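Local structure of protein toll (Drosophila melanogaster, 4LXR) at residues N609-T614 and V620-S625; T136-N141 and A156-M161; N724-D729 and T761-L766. The protein binds the cleaved, activated form of the cytokine Spätzle through its leucine-rich-repeat ectodomain, the part described here, and triggers Toll signalling in dorsal-ventral patterning and antifungal immunity. All blocks are in the same frame, centred on the assembly; numbering follows the deposited sequence.

Interaction 1 of 3, residues N609-T614 and V620-S625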
ATOM      1  N   ASN A 609     -49.773  14.900  -0.480  1.00 67.73           N
ATOM      2  CA  ASN A 609     -48.453  14.541  -0.981  1.00 59.61           C
ATOM      3  C   ASN A 609     -48.606  13.331  -1.899  1.00 55.21           C
ATOM      4  O   ASN A 609     -49.471  12.468  -1.662  1.00 53.28           O
ATOM      5  CB  ASN A 609     -47.476  14.263   0.162  1.00 55.76           C
ATOM      6  CG  ASN A 609     -47.878  13.066   1.000  1.00 57.69           C
ATOM      7  OD1 ASN A 609     -47.485  11.935   0.713  1.00 63.10           O
ATOM      8  ND2 ASN A 609     -48.660  13.310   2.043  1.00 59.77           N
ATOM      9  N   CYS A 610     -47.798  13.293  -2.953  1.00 50.53           N
ATOM     10  CA  CYS A 610     -47.927  12.283  -3.997  1.00 61.71           C
ATOM     11  C   CYS A 610     -46.548  11.811  -4.433  1.00 54.80           C
ATOM     12  O   CYS A 610     -45.623  12.608  -4.537  1.00 49.77           O
ATOM     13  CB  CYS A 610     -48.676  12.848  -5.213  1.00 49.36           C
ATOM     14  SG  CYS A 610     -50.210  13.760  -4.843  1.00 60.37           S
ATOM     15  N   HIS A 611     -46.399  10.519  -4.688  1.00 58.19           N
ATOM     16  CA  HIS A 611     -45.127  10.027  -5.212  1.00 56.45           C
ATOM     17  C   HIS A 611     -45.347   8.848  -6.139  1.00 51.99           C
ATOM     18  O   HIS A 611     -46.453   8.312  -6.235  1.00 51.35           O
ATOM     19  CB  HIS A 611     -44.173   9.630  -4.083  1.00 51.75           C
ATOM     20  CG  HIS A 611     -44.697   8.526  -3.217  1.00 53.87           C
ATOM     21  ND1 HIS A 611     -45.370   8.763  -2.038  1.00 52.17           N
ATOM     22  CD2 HIS A 611     -44.663   7.180  -3.365  1.00 51.55           C
ATOM     23  CE1 HIS A 611     -45.716   7.610  -1.491  1.00 53.70           C
ATOM     24  NE2 HIS A 611     -45.298   6.634  -2.277  1.00 53.39           N
ATOM     25  N   VAL A 612     -44.272   8.449  -6.805  1.00 50.06           N
ATOM     26  CA  VAL A 612     -44.282   7.340  -7.742  1.00 47.63           C
ATOM     27  C   VAL A 612     -43.343   6.253  -7.241  1.00 51.50           C
ATOM     28  O   VAL A 612     -42.225   6.532  -6.796  1.00 48.56           O
ATOM     29  CB  VAL A 612     -43.857   7.801  -9.151  1.00 60.88           C
ATOM     30  CG1 VAL A 612     -43.434   6.625 -10.004  1.00 65.18           C
ATOM     31  CG2 VAL A 612     -44.981   8.566  -9.821  1.00 63.03           C
ATOM     32  N   ARG A 613     -43.807   5.015  -7.308  1.00 49.52           N
ATOM     33  CA  ARG A 613     -43.034   3.868  -6.872  1.00 59.64           C
ATOM     34  C   ARG A 613     -42.744   3.046  -8.118  1.00 60.27           C
ATOM     35  O   ARG A 613     -43.658   2.460  -8.691  1.00 54.22           O
ATOM     36  CB  ARG A 613     -43.868   3.051  -5.883  1.00 56.82           C
ATOM     37  CG  ARG A 613     -43.111   1.985  -5.124  1.00 55.79           C
ATOM     38  CD  ARG A 613     -44.084   0.953  -4.556  1.00 66.63           C
ATOM     39  NE  ARG A 613     -45.163   1.560  -3.789  1.00 65.06           N
ATOM     40  CZ  ARG A 613     -46.452   1.301  -3.971  1.00 76.34           C
ATOM     41  NH1 ARG A 613     -46.837   0.437  -4.897  1.00 86.61           N
ATOM     42  NH2 ARG A 613     -47.362   1.899  -3.219  1.00 57.94           N
ATOM     43  N   THR A 614     -41.490   3.011  -8.561  1.00 53.22           N
ATOM     44  CA  THR A 614     -41.190   2.343  -9.828  1.00 51.82           C
ATOM     45  C   THR A 614     -41.235   0.820  -9.753  1.00 53.49           C
ATOM     46  O   THR A 614     -41.471   0.161 -10.765  1.00 51.59           O
ATOM     47  CB  THR A 614     -39.840   2.791 -10.429  1.00 52.73           C
ATOM     48  OG1 THR A 614     -38.873   2.919  -9.384  1.00 54.19           O
ATOM     49  CG2 THR A 614     -39.992   4.124 -11.146  1.00 45.62           C
ATOM     50  N   VAL A 620     -48.915   7.050  -6.162  1.00 52.42           N
ATOM     51  CA  VAL A 620     -49.502   7.032  -4.836  1.00 53.47           C
ATOM     52  C   VAL A 620     -49.921   8.435  -4.439  1.00 57.00           C
ATOM     53  O   VAL A 620     -49.083   9.327  -4.317  1.00 52.14           O
ATOM     54  CB  VAL A 620     -48.498   6.496  -3.807  1.00 54.09           C
ATOM     55  CG1 VAL A 620     -49.068   6.576  -2.410  1.00 55.69           C
ATOM     56  CG2 VAL A 620     -48.104   5.075  -4.150  1.00 54.66           C
ATOM     57  N   ILE A 621     -51.222   8.633  -4.248  1.00 58.91           N
ATOM     58  CA  ILE A 621     -51.749   9.921  -3.820  1.00 54.10           C
ATOM     59  C   ILE A 621     -52.275   9.858  -2.393  1.00 55.81           C
ATOM     60  O   ILE A 621     -53.288   9.207  -2.124  1.00 57.14           O
ATOM     61  CB  ILE A 621     -52.871  10.400  -4.737  1.00 54.40           C
ATOM     62  CG1 ILE A 621     -52.360  10.555  -6.165  1.00 52.28           C
ATOM     63  CG2 ILE A 621     -53.447  11.717  -4.236  1.00 54.12           C
ATOM     64  CD1 ILE A 621     -53.459  10.874  -7.148  1.00 54.41           C
ATOM     65  N   ASN A 622     -51.575  10.535  -1.488  1.00 55.84           N
ATOM     66  CA  ASN A 622     -51.941  10.607  -0.081  1.00 57.50           C
ATOM     67  C   ASN A 622     -52.581  11.957   0.273  1.00 66.30           C
ATOM     68  O   ASN A 622     -51.945  13.000   0.126  1.00 64.20           O
ATOM     69  CB  ASN A 622     -50.701  10.403   0.797  1.00 57.68           C
ATOM     70  CG  ASN A 622     -50.053   9.046   0.604  1.00 57.78           C
ATOM     71  OD1 ASN A 622     -50.721   8.020   0.634  1.00 58.91           O
ATOM     72  ND2 ASN A 622     -48.737   9.036   0.413  1.00 56.70           N
ATOM     73  N   CYS A 623     -53.829  11.951   0.741  1.00 51.45           N
ATOM     74  CA  CYS A 623     -54.435  13.184   1.258  1.00 52.98           C
ATOM     75  C   CYS A 623     -54.974  12.972   2.664  1.00 51.24           C
ATOM     76  O   CYS A 623     -56.036  12.380   2.849  1.00 49.00           O
ATOM     77  CB  CYS A 623     -55.560  13.681   0.361  1.00 49.61           C
ATOM     78  SG  CYS A 623     -55.201  13.742  -1.387  1.00 65.55           S
ATOM     79  N   HIS A 624     -54.249  13.474   3.655  1.00 61.96           N
ATOM     80  CA  HIS A 624     -54.581  13.188   5.044  1.00 63.64           C
ATOM     81  C   HIS A 624     -54.694  14.428   5.923  1.00 69.77           C
ATOM     82  O   HIS A 624     -54.321  14.411   7.097  1.00 72.96           O
ATOM     83  CB  HIS A 624     -53.583  12.192   5.623  1.00 63.68           C
ATOM     84  CG  HIS A 624     -53.505  10.922   4.841  1.00 60.68           C
ATOM     85  ND1 HIS A 624     -52.431  10.606   4.039  1.00 56.41           N
ATOM     86  CD2 HIS A 624     -54.391   9.909   4.701  1.00 52.12           C
ATOM     87  CE1 HIS A 624     -52.647   9.442   3.456  1.00 52.68           C
ATOM     88  NE2 HIS A 624     -53.831   8.997   3.842  1.00 54.15           N
ATOM     89  N   SER A 625     -55.237  15.495   5.351  1.00 65.10           N
ATOM     90  CA  SER A 625     -55.518  16.698   6.112  1.00 68.99           C
ATOM     91  C   SER A 625     -56.669  16.465   7.087  1.00 63.62           C
ATOM     92  O   SER A 625     -56.835  17.213   8.045  1.00 68.32           O
ATOM     93  CB  SER A 625     -55.829  17.864   5.171  1.00 77.92           C
ATOM     94  OG  SER A 625     -54.789  18.059   4.226  1.00 81.08           O
TER
HETATM   95  O   HOH W   1     -50.098  11.498   4.097  1.00 62.80           O
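Backbone bonds of Asn609 and His611 with Asn622 and Val620 tie strands 609-613 and 618-622 into an antiparallel hairpin of the LRRNT cap that opens the C-terminal repeat block. Asn609 with Asn622 and His611 with Val620 are hydrogen-bonded pairs. Cys610 and Ile621, the non-hydrogen-bonded pair between them, bring SG to 3.9 Å from CG2 on the other face, where Cys610 is joined to Cys604 by a disulfide.

Among side chains, Asn622 ND2 gives a nearly straight hydrogen bond to Asn609 OD1 (3.2 Å). OD1 lies in the amide plane of Asn622, whereas ND2 is tilted 30° from the carbonyl plane of Asn609.

Apolar contact centres on the His611 ring. Its CG sits between the backbone N and carbonyl carbon (chi1 61°), which lays the ring alongside Val620, whose CB forms a CH-pi contact 3.8 Å from the ring centroid. Replacing His611 by an alanine would probably strip Val620 CB and CG1 of the imidazole packed against them. The guanidinium nitrogen NH2 of Arg613 lies 3.4 Å from the Val620 methyl CG2, while NH1 forms a salt bridge with Asp616. Polar pairing at Asn609 and apolar cover at Val620 thus probably help to hold the register.

Interaction 2 of 3, residues T136-N141 and A156-M161. With NAG (2-acetamido-2-deoxy-beta-D-glucopyranose), chain I.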
ATOM      1  N   THR A 136      39.117   1.744  24.792  1.00 23.96           N
ATOM      2  CA  THR A 136      40.087   0.682  24.613  1.00 24.06           C
ATOM      3  C   THR A 136      41.227   1.157  23.702  1.00 26.28           C
ATOM      4  O   THR A 136      41.127   2.193  23.020  1.00 22.01           O
ATOM      5  CB  THR A 136      39.404  -0.575  23.987  1.00 19.86           C
ATOM      6  OG1 THR A 136      40.135  -1.749  24.337  1.00 21.23           O
ATOM      7  CG2 THR A 136      39.321  -0.457  22.475  1.00 17.64           C
ATOM      8  N   HIS A 137      42.312   0.396  23.689  1.00 21.87           N
ATOM      9  CA  HIS A 137      43.451   0.739  22.849  1.00 25.19           C
ATOM     10  C   HIS A 137      43.862  -0.470  22.066  1.00 19.64           C
ATOM     11  O   HIS A 137      44.092  -1.535  22.648  1.00 26.35           O
ATOM     12  CB  HIS A 137      44.654   1.190  23.683  1.00 27.97           C
ATOM     13  CG  HIS A 137      45.847   1.549  22.849  1.00 38.42           C
ATOM     14  ND1 HIS A 137      46.959   0.738  22.745  1.00 42.85           N
ATOM     15  CD2 HIS A 137      46.085   2.618  22.049  1.00 36.07           C
ATOM     16  CE1 HIS A 137      47.843   1.305  21.942  1.00 38.21           C
ATOM     17  NE2 HIS A 137      47.335   2.445  21.504  1.00 33.75           N
ATOM     18  N   ILE A 138      43.939  -0.328  20.750  1.00 17.54           N
ATOM     19  CA  ILE A 138      44.451  -1.429  19.920  1.00 21.26           C
ATOM     20  C   ILE A 138      45.952  -1.237  19.638  1.00 19.85           C
ATOM     21  O   ILE A 138      46.343  -0.220  19.068  1.00 21.54           O
ATOM     22  CB  ILE A 138      43.671  -1.534  18.623  1.00 20.79           C
ATOM     23  CG1 ILE A 138      42.182  -1.805  18.942  1.00 21.59           C
ATOM     24  CG2 ILE A 138      44.239  -2.643  17.715  1.00 16.20           C
ATOM     25  CD1 ILE A 138      41.346  -1.712  17.746  1.00 19.92           C
ATOM     26  N   PRO A 139      46.800  -2.197  20.068  1.00 22.34           N
ATOM     27  CA  PRO A 139      48.252  -2.044  19.850  1.00 19.90           C
ATOM     28  C   PRO A 139      48.563  -2.357  18.400  1.00 19.44           C
ATOM     29  O   PRO A 139      47.976  -3.274  17.824  1.00 24.19           O
ATOM     30  CB  PRO A 139      48.864  -3.114  20.760  1.00 20.26           C
ATOM     31  CG  PRO A 139      47.837  -4.179  20.825  1.00 24.31           C
ATOM     32  CD  PRO A 139      46.484  -3.446  20.780  1.00 20.35           C
ATOM     33  N   ALA A 140      49.481  -1.601  17.816  1.00 24.61           N
ATOM     34  CA  ALA A 140      49.699  -1.654  16.386  1.00 21.08           C
ATOM     35  C   ALA A 140      50.427  -2.916  15.914  1.00 23.44           C
ATOM     36  O   ALA A 140      50.542  -3.144  14.714  1.00 30.85           O
ATOM     37  CB  ALA A 140      50.410  -0.404  15.924  1.00 27.82           C
ATOM     38  N   ASN A 141      50.908  -3.738  16.845  1.00 21.07           N
ATOM     39  CA  ASN A 141      51.385  -5.062  16.464  1.00 19.66           C
ATOM     40  C   ASN A 141      50.305  -6.158  16.503  1.00 20.27           C
ATOM     41  O   ASN A 141      50.626  -7.343  16.344  1.00 20.34           O
ATOM     42  CB  ASN A 141      52.607  -5.477  17.299  1.00 19.20           C
ATOM     43  CG  ASN A 141      52.245  -5.887  18.705  1.00 19.04           C
ATOM     44  OD1 ASN A 141      51.159  -5.557  19.221  1.00 18.71           O
ATOM     45  ND2 ASN A 141      53.160  -6.602  19.351  1.00 19.57           N
ATOM     46  N   ALA A 156      36.512   0.490  17.205  1.00 19.31           N
ATOM     47  CA  ALA A 156      36.848   0.681  18.606  1.00 17.74           C
ATOM     48  C   ALA A 156      37.142   2.136  18.973  1.00 25.36           C
ATOM     49  O   ALA A 156      38.057   2.400  19.769  1.00 21.84           O
ATOM     50  CB  ALA A 156      38.036  -0.199  18.957  1.00 19.73           C
ATOM     51  N   ASN A 157      36.364   3.068  18.414  1.00 16.13           N
ATOM     52  CA  ASN A 157      36.607   4.506  18.583  1.00 23.96           C
ATOM     53  C   ASN A 157      38.067   4.887  18.334  1.00 26.48           C
ATOM     54  O   ASN A 157      38.649   5.682  19.073  1.00 17.66           O
ATOM     55  CB  ASN A 157      36.109   5.017  19.949  1.00 17.52           C
ATOM     56  CG  ASN A 157      34.572   5.100  19.994  1.00 31.99           C
ATOM     57  OD1 ASN A 157      33.993   6.072  19.524  1.00 24.26           O
ATOM     58  ND2 ASN A 157      33.918   4.041  20.494  1.00 20.98           N
ATOM     59  N   ILE A 158      38.636   4.303  17.280  1.00 22.11           N
ATOM     60  CA  ILE A 158      40.040   4.477  16.972  1.00 20.87           C
ATOM     61  C   ILE A 158      40.350   5.885  16.470  1.00 18.96           C
ATOM     62  O   ILE A 158      39.837   6.317  15.431  1.00 22.26           O
ATOM     63  CB  ILE A 158      40.520   3.442  15.975  1.00 21.84           C
ATOM     64  CG1 ILE A 158      40.208   2.047  16.514  1.00 22.14           C
ATOM     65  CG2 ILE A 158      42.045   3.608  15.755  1.00 21.32           C
ATOM     66  CD1 ILE A 158      40.350   0.929  15.468  1.00 22.29           C
ATOM     67  N   GLU A 159      41.178   6.583  17.234  1.00 17.83           N
ATOM     68  CA  GLU A 159      41.643   7.936  16.908  1.00 19.06           C
ATOM     69  C   GLU A 159      42.776   7.967  15.887  1.00 22.90           C
ATOM     70  O   GLU A 159      42.890   8.917  15.108  1.00 23.60           O
ATOM     71  CB  GLU A 159      42.088   8.653  18.196  1.00 19.57           C
ATOM     72  CG  GLU A 159      40.910   8.853  19.163  1.00 33.98           C
ATOM     73  CD  GLU A 159      41.304   9.310  20.560  1.00 35.65           C
ATOM     74  OE1 GLU A 159      40.582  10.155  21.127  1.00 36.86           O
ATOM     75  OE2 GLU A 159      42.304   8.813  21.102  1.00 43.00           O
ATOM     76  N   GLU A 160      43.634   6.950  15.914  1.00 21.87           N
ATOM     77  CA  GLU A 160      44.749   6.895  14.974  1.00 18.44           C
ATOM     78  C   GLU A 160      45.279   5.478  14.842  1.00 18.57           C
ATOM     79  O   GLU A 160      45.156   4.668  15.761  1.00 21.50           O
ATOM     80  CB  GLU A 160      45.862   7.857  15.414  1.00 33.07           C
ATOM     81  CG  GLU A 160      46.434   7.529  16.775  1.00 49.98           C
ATOM     82  CD  GLU A 160      46.931   8.764  17.513  1.00 72.41           C
ATOM     83  OE1 GLU A 160      48.041   9.248  17.188  1.00 75.64           O
ATOM     84  OE2 GLU A 160      46.207   9.249  18.415  1.00 77.59           O
ATOM     85  N   MET A 161      45.856   5.159  13.688  1.00 26.23           N
ATOM     86  CA  MET A 161      46.496   3.866  13.516  1.00 17.54           C
ATOM     87  C   MET A 161      47.922   4.039  13.046  1.00 19.61           C
ATOM     88  O   MET A 161      48.145   4.560  11.950  1.00 24.99           O
ATOM     89  CB  MET A 161      45.742   3.016  12.505  1.00 28.54           C
ATOM     90  CG  MET A 161      44.331   2.670  12.951  1.00 39.30           C
ATOM     91  SD  MET A 161      43.308   2.173  11.560  1.00 41.54           S
ATOM     92  CE  MET A 161      41.893   1.426  12.378  1.00 35.63           C
TER
HETATM   93  C1  NAG I2012      44.642   0.046  27.237  1.00 53.06           C
HETATM   94  C2  NAG I2012      44.321   0.164  28.734  1.00 55.19           C
HETATM   95  C3  NAG I2012      44.432   1.622  29.208  1.00 63.57           C
HETATM   96  C4  NAG I2012      45.728   2.278  28.743  1.00 63.70           C
HETATM   97  C5  NAG I2012      45.922   2.075  27.247  1.00 61.25           C
HETATM   98  C6  NAG I2012      47.238   2.625  26.743  1.00 64.29           C
HETATM   99  C7  NAG I2012      42.722  -1.371  29.808  1.00 58.08           C
HETATM  100  C8  NAG I2012      43.907  -1.987  30.496  1.00 57.26           C
HETATM  101  N2  NAG I2012      42.984  -0.346  28.992  1.00 57.35           N
HETATM  102  O3  NAG I2012      44.365   1.656  30.630  1.00 60.41           O
HETATM  103  O4  NAG I2012      45.685   3.677  29.005  1.00 61.69           O
HETATM  104  O5  NAG I2012      45.909   0.669  26.960  1.00 63.98           O
HETATM  105  O6  NAG I2012      48.139   1.597  26.344  1.00 67.02           O
HETATM  106  O7  NAG I2012      41.578  -1.780  29.988  1.00 52.86           O
HETATM  107  O   HOH W   2      37.968   3.464  22.477  1.00 22.84           O
HETATM  108  O   HOH W   3      40.722   2.709  20.469  1.00 23.71           O
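Successive turns of the leucine-rich-repeat solenoid meet where Thr136 and Ile138, in the loop after strand 127-131, pack on Ala156 and Ile158, in the loop after strand 151-155. Both segments lack regular secondary structure, and no direct hydrogen bond links them; 154 Å² is buried, both sides summed.

Two waters supply the polar link. One accepts from Thr136 N at 3.1 Å and donates to Ala156 O at 2.9 Å. The second lies close to both carbonyl oxygens, 2.6 Å from Thr136 O and 2.8 Å from Ala156 O, so both bridge the loops. Asn180, from the following turn, accepts from the backbone N of both Ala156 and Ile158.

On the exposed flank, His137 CB approaches O5 of an N-acetylglucosamine at 3.5 Å. The apolar part is built from methyl groups. Ala156 CB is touched by Thr136 CG2 and by Ile138 CD1, while Thr136 OG1 is hydrogen-bonded to Asn113 OD1. Ile138 holds CG1 anti to its carbonyl carbon (chi1 -60°) and extends through chi2 171°, which carries CD1 to the facing loop. There the two isoleucine side chains cross at about a right angle, and Ile138 CD1 meets Ile158 CD1 at 3.6 Å.

Interaction 3 of 3, residues N724-D729 and T761-L766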
ATOM      1  N   ASN A 724     -69.368  -0.155   9.483  1.00 38.93           N
ATOM      2  CA  ASN A 724     -70.516   0.535   8.903  1.00 41.54           C
ATOM      3  C   ASN A 724     -71.826   0.144   9.590  1.00 43.14           C
ATOM      4  O   ASN A 724     -71.998  -1.002   9.995  1.00 40.12           O
ATOM      5  CB  ASN A 724     -70.607   0.265   7.398  1.00 35.09           C
ATOM      6  CG  ASN A 724     -69.555   1.023   6.607  1.00 34.70           C
ATOM      7  OD1 ASN A 724     -69.725   2.202   6.313  1.00 35.89           O
ATOM      8  ND2 ASN A 724     -68.468   0.344   6.255  1.00 34.95           N
ATOM      9  N   PRO A 725     -72.757   1.101   9.720  1.00 38.98           N
ATOM     10  CA  PRO A 725     -74.063   0.809  10.343  1.00 40.48           C
ATOM     11  C   PRO A 725     -75.005   0.080   9.389  1.00 42.62           C
ATOM     12  O   PRO A 725     -75.991   0.670   8.930  1.00 42.28           O
ATOM     13  CB  PRO A 725     -74.622   2.200  10.662  1.00 42.74           C
ATOM     14  CG  PRO A 725     -73.983   3.104   9.658  1.00 42.34           C
ATOM     15  CD  PRO A 725     -72.600   2.527   9.387  1.00 40.08           C
ATOM     16  N   TRP A 726     -74.699  -1.181   9.093  1.00 38.69           N
ATOM     17  CA  TRP A 726     -75.485  -1.959   8.141  1.00 43.22           C
ATOM     18  C   TRP A 726     -76.938  -2.168   8.601  1.00 45.55           C
ATOM     19  O   TRP A 726     -77.195  -2.503   9.758  1.00 42.09           O
ATOM     20  CB  TRP A 726     -74.801  -3.299   7.842  1.00 39.54           C
ATOM     21  CG  TRP A 726     -73.423  -3.127   7.267  1.00 35.81           C
ATOM     22  CD1 TRP A 726     -72.242  -3.447   7.862  1.00 36.10           C
ATOM     23  CD2 TRP A 726     -73.092  -2.572   5.987  1.00 35.27           C
ATOM     24  NE1 TRP A 726     -71.192  -3.137   7.029  1.00 35.93           N
ATOM     25  CE2 TRP A 726     -71.687  -2.597   5.872  1.00 34.42           C
ATOM     26  CE3 TRP A 726     -73.848  -2.060   4.924  1.00 39.74           C
ATOM     27  CZ2 TRP A 726     -71.019  -2.132   4.736  1.00 32.71           C
ATOM     28  CZ3 TRP A 726     -73.184  -1.590   3.801  1.00 39.44           C
ATOM     29  CH2 TRP A 726     -71.778  -1.632   3.717  1.00 38.75           C
ATOM     30  N   MET A 727     -77.869  -1.940   7.680  1.00 41.66           N
ATOM     31  CA  MET A 727     -79.295  -2.154   7.924  1.00 45.01           C
ATOM     32  C   MET A 727     -79.655  -3.560   7.471  1.00 43.18           C
ATOM     33  O   MET A 727     -79.818  -3.819   6.281  1.00 88.90           O
ATOM     34  CB  MET A 727     -80.131  -1.108   7.169  1.00 45.76           C
ATOM     35  CG  MET A 727     -81.638  -1.318   7.228  1.00 81.48           C
ATOM     36  SD  MET A 727     -82.324  -1.091   8.883  1.00 82.27           S
ATOM     37  CE  MET A 727     -81.476   0.400   9.416  1.00 85.57           C
ATOM     38  N   CYS A 728     -79.750  -4.469   8.432  1.00 43.13           N
ATOM     39  CA  CYS A 728     -79.993  -5.881   8.137  1.00 49.82           C
ATOM     40  C   CYS A 728     -81.475  -6.251   8.215  1.00 52.79           C
ATOM     41  O   CYS A 728     -81.934  -6.860   9.172  1.00 59.84           O
ATOM     42  CB  CYS A 728     -79.121  -6.783   9.028  1.00 41.08           C
ATOM     43  SG  CYS A 728     -77.313  -6.472   8.772  1.00 39.85           S
ATOM     44  N   ASP A 729     -82.214  -5.849   7.189  1.00 54.18           N
ATOM     45  CA  ASP A 729     -83.570  -6.319   6.983  1.00 56.66           C
ATOM     46  C   ASP A 729     -83.648  -6.934   5.595  1.00 48.03           C
ATOM     47  O   ASP A 729     -82.639  -7.338   5.032  1.00 45.75           O
ATOM     48  CB  ASP A 729     -84.580  -5.182   7.122  1.00 59.96           C
ATOM     49  CG  ASP A 729     -84.212  -3.968   6.287  1.00 59.51           C
ATOM     50  OD1 ASP A 729     -83.210  -4.028   5.544  1.00 56.32           O
ATOM     51  OD2 ASP A 729     -84.930  -2.957   6.374  1.00 61.67           O
ATOM     52  N   THR A 761     -75.446  -6.895  16.237  1.00 46.05           N
ATOM     53  CA  THR A 761     -75.160  -8.318  16.119  1.00 49.90           C
ATOM     54  C   THR A 761     -74.216  -8.569  14.948  1.00 38.10           C
ATOM     55  O   THR A 761     -74.382  -7.952  13.901  1.00 37.54           O
ATOM     56  CB  THR A 761     -76.457  -9.081  15.835  1.00 50.03           C
ATOM     57  OG1 THR A 761     -77.434  -8.744  16.827  1.00 60.73           O
ATOM     58  CG2 THR A 761     -76.215 -10.587  15.840  1.00 53.22           C
ATOM     59  N   ARG A 762     -73.241  -9.466  15.108  1.00 36.91           N
ATOM     60  CA  ARG A 762     -72.349  -9.800  13.992  1.00 34.86           C
ATOM     61  C   ARG A 762     -73.145 -10.294  12.785  1.00 39.27           C
ATOM     62  O   ARG A 762     -74.041 -11.138  12.914  1.00 43.39           O
ATOM     63  CB  ARG A 762     -71.334 -10.872  14.369  1.00 43.70           C
ATOM     64  CG  ARG A 762     -70.201 -10.444  15.266  1.00 46.78           C
ATOM     65  CD  ARG A 762     -69.158 -11.558  15.312  1.00 56.87           C
ATOM     66  NE  ARG A 762     -68.371 -11.522  16.539  1.00 73.83           N
ATOM     67  CZ  ARG A 762     -67.322 -10.728  16.737  1.00 76.71           C
ATOM     68  NH1 ARG A 762     -66.930  -9.893  15.785  1.00 67.83           N
ATOM     69  NH2 ARG A 762     -66.666 -10.768  17.892  1.00 84.80           N
ATOM     70  N   MET A 763     -72.817  -9.770  11.615  1.00 33.38           N
ATOM     71  CA  MET A 763     -73.505 -10.172  10.403  1.00 35.83           C
ATOM     72  C   MET A 763     -73.334 -11.665  10.111  1.00 32.48           C
ATOM     73  O   MET A 763     -74.281 -12.318   9.632  1.00 39.15           O
ATOM     74  CB  MET A 763     -73.057  -9.324   9.207  1.00 37.75           C
ATOM     75  CG  MET A 763     -73.840  -9.664   7.953  1.00 40.02           C
ATOM     76  SD  MET A 763     -73.517  -8.614   6.543  1.00 39.04           S
ATOM     77  CE  MET A 763     -74.141  -7.036   7.124  1.00 33.43           C
ATOM     78  N   VAL A 764     -72.159 -12.214  10.427  1.00 31.45           N
ATOM     79  CA  VAL A 764     -71.924 -13.657  10.262  1.00 31.02           C
ATOM     80  C   VAL A 764     -72.836 -14.527  11.119  1.00 32.37           C
ATOM     81  O   VAL A 764     -72.923 -15.726  10.887  1.00 37.73           O
ATOM     82  CB  VAL A 764     -70.455 -14.108  10.551  1.00 33.50           C
ATOM     83  CG1 VAL A 764     -69.493 -13.540   9.516  1.00 30.48           C
ATOM     84  CG2 VAL A 764     -70.038 -13.722  11.963  1.00 36.91           C
ATOM     85  N   GLU A 765     -73.493 -13.937  12.112  1.00 33.72           N
ATOM     86  CA  GLU A 765     -74.456 -14.685  12.912  1.00 35.34           C
ATOM     87  C   GLU A 765     -75.882 -14.646  12.339  1.00 48.74           C
ATOM     88  O   GLU A 765     -76.774 -15.324  12.850  1.00 38.14           O
ATOM     89  CB  GLU A 765     -74.430 -14.230  14.372  1.00 36.58           C
ATOM     90  CG  GLU A 765     -73.170 -14.694  15.093  1.00 42.67           C
ATOM     91  CD  GLU A 765     -73.158 -14.301  16.546  1.00 41.57           C
ATOM     92  OE1 GLU A 765     -74.245 -14.239  17.158  1.00 43.21           O
ATOM     93  OE2 GLU A 765     -72.059 -14.034  17.072  1.00 47.57           O
ATOM     94  N   LEU A 766     -76.090 -13.872  11.273  1.00 36.12           N
ATOM     95  CA  LEU A 766     -77.417 -13.775  10.653  1.00 40.72           C
ATOM     96  C   LEU A 766     -77.582 -14.717   9.471  1.00 37.07           C
ATOM     97  O   LEU A 766     -76.695 -14.824   8.605  1.00 35.46           O
ATOM     98  CB  LEU A 766     -77.733 -12.342  10.184  1.00 43.29           C
ATOM     99  CG  LEU A 766     -78.217 -11.322  11.216  1.00 48.11           C
ATOM    100  CD1 LEU A 766     -79.350 -11.897  12.032  1.00 43.46           C
ATOM    101  CD2 LEU A 766     -77.085 -10.867  12.130  1.00 51.21           C
TER
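No backbone hydrogen bond joins Trp726 and Cys728 to Met763 in this C-terminal LRRCT cap: the nearest CA atoms, of Cys728 and Met763, stand 8.1 Å apart, so side chains alone span the gap. Segment 724-729 is a loop with an inverse gamma turn centred on Pro725, whereas Met763 begins the short 3-10 segment 763-765.

Met763 provides the reach. With CG anti to the backbone N (chi1 -176°) and chi2 at 174°, its chain runs straight out before bending at chi3 (-65°), and that bend brings CE against both Cys728 SG and the base of the Trp726 side chain. CE is 3.9 Å from Trp726 CB and also lies close to CG and CD1 of the indole, which it approaches obliquely. The ring itself has Asn724 CB over one face, 3.3 Å above its plane, and its NE1 hydrogen-bonds to Leu721 O.

From the intervening chain, Leu735 and Leu736 of helix 733-740 touch Trp726 and Met763 respectively, and Met752 also packs on Met763. A disulfide from Cys728 to Cys754 ties segment 724-729 to strand 753-754, which pairs with strand 761-762 just before Met763. The closest approach puts the Met763 methyl CE 3.6 Å from Cys728 SG.

In the fold
Along the chain, interaction 2 comes first, then interaction 1, then interaction 3, each closing before the next opens. Interaction 2 lies between turns of the large N-terminal solenoid, its centre about 95 Å from that of interaction 1 and about 120 Å from that of interaction 3, on the opposite side of the chain's centre. Interactions 1 and 3 belong to the smaller C-terminal repeat block, with centres about 34 Å and nearest atoms about 17 Å apart. Strands 609-613 and 618-622 lie near one end of its seven-strand sheet; segment 724-729 follows strand 718-720 at the other. The two contacts thus mark the LRRNT and LRRCT caps of the second solenoid in this elongated receptor ectodomain.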